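Local atomic coordinates of putative oxygenase (Streptomyces viridochromogenes Tue57, PDB entry 4XAA), a protein that binds a metal ion in a double-stranded beta helix and probably acts as an iron- and 2-oxoglutarate-dependent oxygenase in orthosomycin biosynthesis. Residues C142-P148 against P179-G185. Numbering follows the deposited sequence.
Sequences CLDDAGP and PVPVSQG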
loop_
_atom_site.group_PDB
_atom_site.type_symbol
_atom_site.label_atom_id
_atom_site.label_comp_id
_atom_site.label_asym_id
_atom_site.label_seq_id
_atom_site.Cartn_x
_atom_site.Cartn_y
_atom_site.Cartn_z
ATOM N N CYS A 142 -1.711 -6.878 1.873
ATOM C CA CYS A 142 -0.861 -7.678 1.003
ATOM C C CYS A 142 -1.536 -8.966 0.561
ATOM O O CYS A 142 -1.940 -9.788 1.386
ATOM C CB CYS A 142 0.445 -7.963 1.735
ATOM S SG CYS A 142 1.070 -6.410 2.423
ATOM N N LEU A 143 -1.686 -9.133 -0.743
ATOM C CA LEU A 143 -2.370 -10.304 -1.263
ATOM C C LEU A 143 -1.302 -11.273 -1.741
ATOM O O LEU A 143 -1.595 -12.359 -2.221
ATOM C CB LEU A 143 -3.343 -9.928 -2.391
ATOM C CG LEU A 143 -4.252 -8.707 -2.173
ATOM C CD1 LEU A 143 -5.026 -8.380 -3.445
ATOM C CD2 LEU A 143 -5.211 -8.922 -1.013
ATOM N N ASP A 144 -0.048 -10.867 -1.585
ATOM C CA ASP A 144 1.082 -11.731 -1.879
ATOM C C ASP A 144 2.192 -11.653 -0.817
ATOM O O ASP A 144 2.279 -10.682 -0.049
ATOM C CB ASP A 144 1.654 -11.384 -3.249
ATOM C CG ASP A 144 0.700 -11.715 -4.369
ATOM O OD1 ASP A 144 0.484 -12.916 -4.614
ATOM O OD2 ASP A 144 0.159 -10.785 -5.007
ATOM N N ASP A 145 2.997 -12.712 -0.757
ATOM C CA ASP A 145 4.318 -12.675 -0.133
ATOM C C ASP A 145 5.179 -11.649 -0.862
ATOM O O ASP A 145 5.282 -11.690 -2.080
ATOM C CB ASP A 145 4.998 -14.042 -0.203
ATOM C CG ASP A 145 4.408 -15.050 0.768
ATOM O OD1 ASP A 145 3.233 -14.902 1.144
ATOM O OD2 ASP A 145 5.126 -15.998 1.158
ATOM N N ALA A 146 5.795 -10.734 -0.131
ATOM C CA ALA A 146 6.668 -9.759 -0.756
ATOM C C ALA A 146 7.910 -9.495 0.086
ATOM O O ALA A 146 7.837 -9.403 1.307
ATOM C CB ALA A 146 5.908 -8.466 -1.006
ATOM N N GLY A 147 9.050 -9.370 -0.584
ATOM C CA GLY A 147 10.312 -9.108 0.081
ATOM C C GLY A 147 11.171 -8.201 -0.780
ATOM O O GLY A 147 10.704 -7.722 -1.803
ATOM N N PRO A 148 12.434 -7.983 -0.379
ATOM C CA PRO A 148 13.347 -7.021 -1.004
ATOM C C PRO A 148 13.409 -7.100 -2.534
ATOM O O PRO A 148 13.094 -6.104 -3.198
ATOM C CB PRO A 148 14.700 -7.384 -0.389
ATOM C CG PRO A 148 14.369 -7.984 0.918
ATOM C CD PRO A 148 13.104 -8.752 0.686
ATOM N N PRO A 179 13.508 -2.305 4.147
ATOM C CA PRO A 179 12.416 -2.951 3.420
ATOM C C PRO A 179 11.314 -3.413 4.374
ATOM O O PRO A 179 11.509 -3.403 5.582
ATOM C CB PRO A 179 13.100 -4.140 2.732
ATOM C CG PRO A 179 14.280 -4.439 3.581
ATOM C CD PRO A 179 14.731 -3.127 4.166
ATOM N N VAL A 180 10.157 -3.778 3.843
ATOM C CA VAL A 180 9.099 -4.308 4.681
ATOM C C VAL A 180 8.610 -5.609 4.075
ATOM O O VAL A 180 7.696 -5.613 3.256
ATOM C CB VAL A 180 7.921 -3.319 4.846
ATOM C CG1 VAL A 180 6.850 -3.919 5.743
ATOM C CG2 VAL A 180 8.406 -2.015 5.451
ATOM N N PRO A 181 9.251 -6.725 4.460
ATOM C CA PRO A 181 8.790 -8.073 4.111
ATOM C C PRO A 181 7.395 -8.336 4.672
ATOM O O PRO A 181 7.091 -7.932 5.801
ATOM C CB PRO A 181 9.830 -8.989 4.774
ATOM C CG PRO A 181 11.012 -8.130 4.999
ATOM C CD PRO A 181 10.492 -6.756 5.253
ATOM N N VAL A 182 6.558 -9.006 3.887
ATOM C CA VAL A 182 5.203 -9.334 4.310
ATOM C C VAL A 182 4.806 -10.725 3.833
ATOM O O VAL A 182 5.293 -11.207 2.818
ATOM C CB VAL A 182 4.165 -8.306 3.773
ATOM C CG1 VAL A 182 4.519 -6.878 4.210
ATOM C CG2 VAL A 182 4.068 -8.386 2.257
ATOM N N SER A 183 3.922 -11.380 4.572
ATOM C CA SER A 183 3.256 -12.568 4.055
ATOM C C SER A 183 1.877 -12.165 3.564
ATOM O O SER A 183 1.329 -11.165 4.013
ATOM C CB SER A 183 3.142 -13.655 5.122
ATOM O OG SER A 183 4.236 -13.598 6.020
ATOM N N GLN A 184 1.319 -12.944 2.647
ATOM C CA GLN A 184 -0.050 -12.749 2.209
ATOM C C GLN A 184 -0.992 -12.693 3.417
ATOM O O GLN A 184 -0.983 -13.572 4.267
ATOM C CB GLN A 184 -0.461 -13.866 1.251
ATOM C CG GLN A 184 -1.957 -13.968 1.034
ATOM C CD GLN A 184 -2.348 -15.034 0.016
ATOM O OE1 GLN A 184 -1.553 -15.431 -0.837
ATOM N NE2 GLN A 184 -3.593 -15.491 0.101
ATOM N N GLY A 185 -1.778 -11.629 3.497
ATOM C CA GLY A 185 -2.683 -11.433 4.610
ATOM C C GLY A 185 -2.221 -10.325 5.531
ATOM O O GLY A 185 -3.022 -9.756 6.271
#
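A146 and V182 form a single antiparallel bridge as a hydrogen-bonded pair, A146 N to V182 O at 3.0 Å and V182 N to A146 O at 2.9 Å. Past it the two chains stay close, but regular bridge pairing is not continued, and the next amides find other acceptors. D145 takes over with its side chain: CG lies beside its own backbone N (chi1 -74°), which swings the carboxylate back so that OD1 receives Q184 N at 3.1 Å, on its anti side and well out of the carboxylate plane. C142 O then accepts G185 N at 2.8 Å. On the side of C142 the V182 CG2 methyl sits between C142 SG, 3.6 Å away, and A146 CB at 3.7 Å, while V188 of strand 186-191 also touches V182. The extended Q184 side chain runs alongside the L143 carbonyl and packs on helix 29-47 at I32 and K36. D144 turns away to a salt bridge with R208. Two connecting loops of the double-stranded beta helix, entering strands 153-155 and 186-191, are thus joined mainly through backbone amides, with one carboxylate standing in for a main-chain carbonyl where strand pairing lapses.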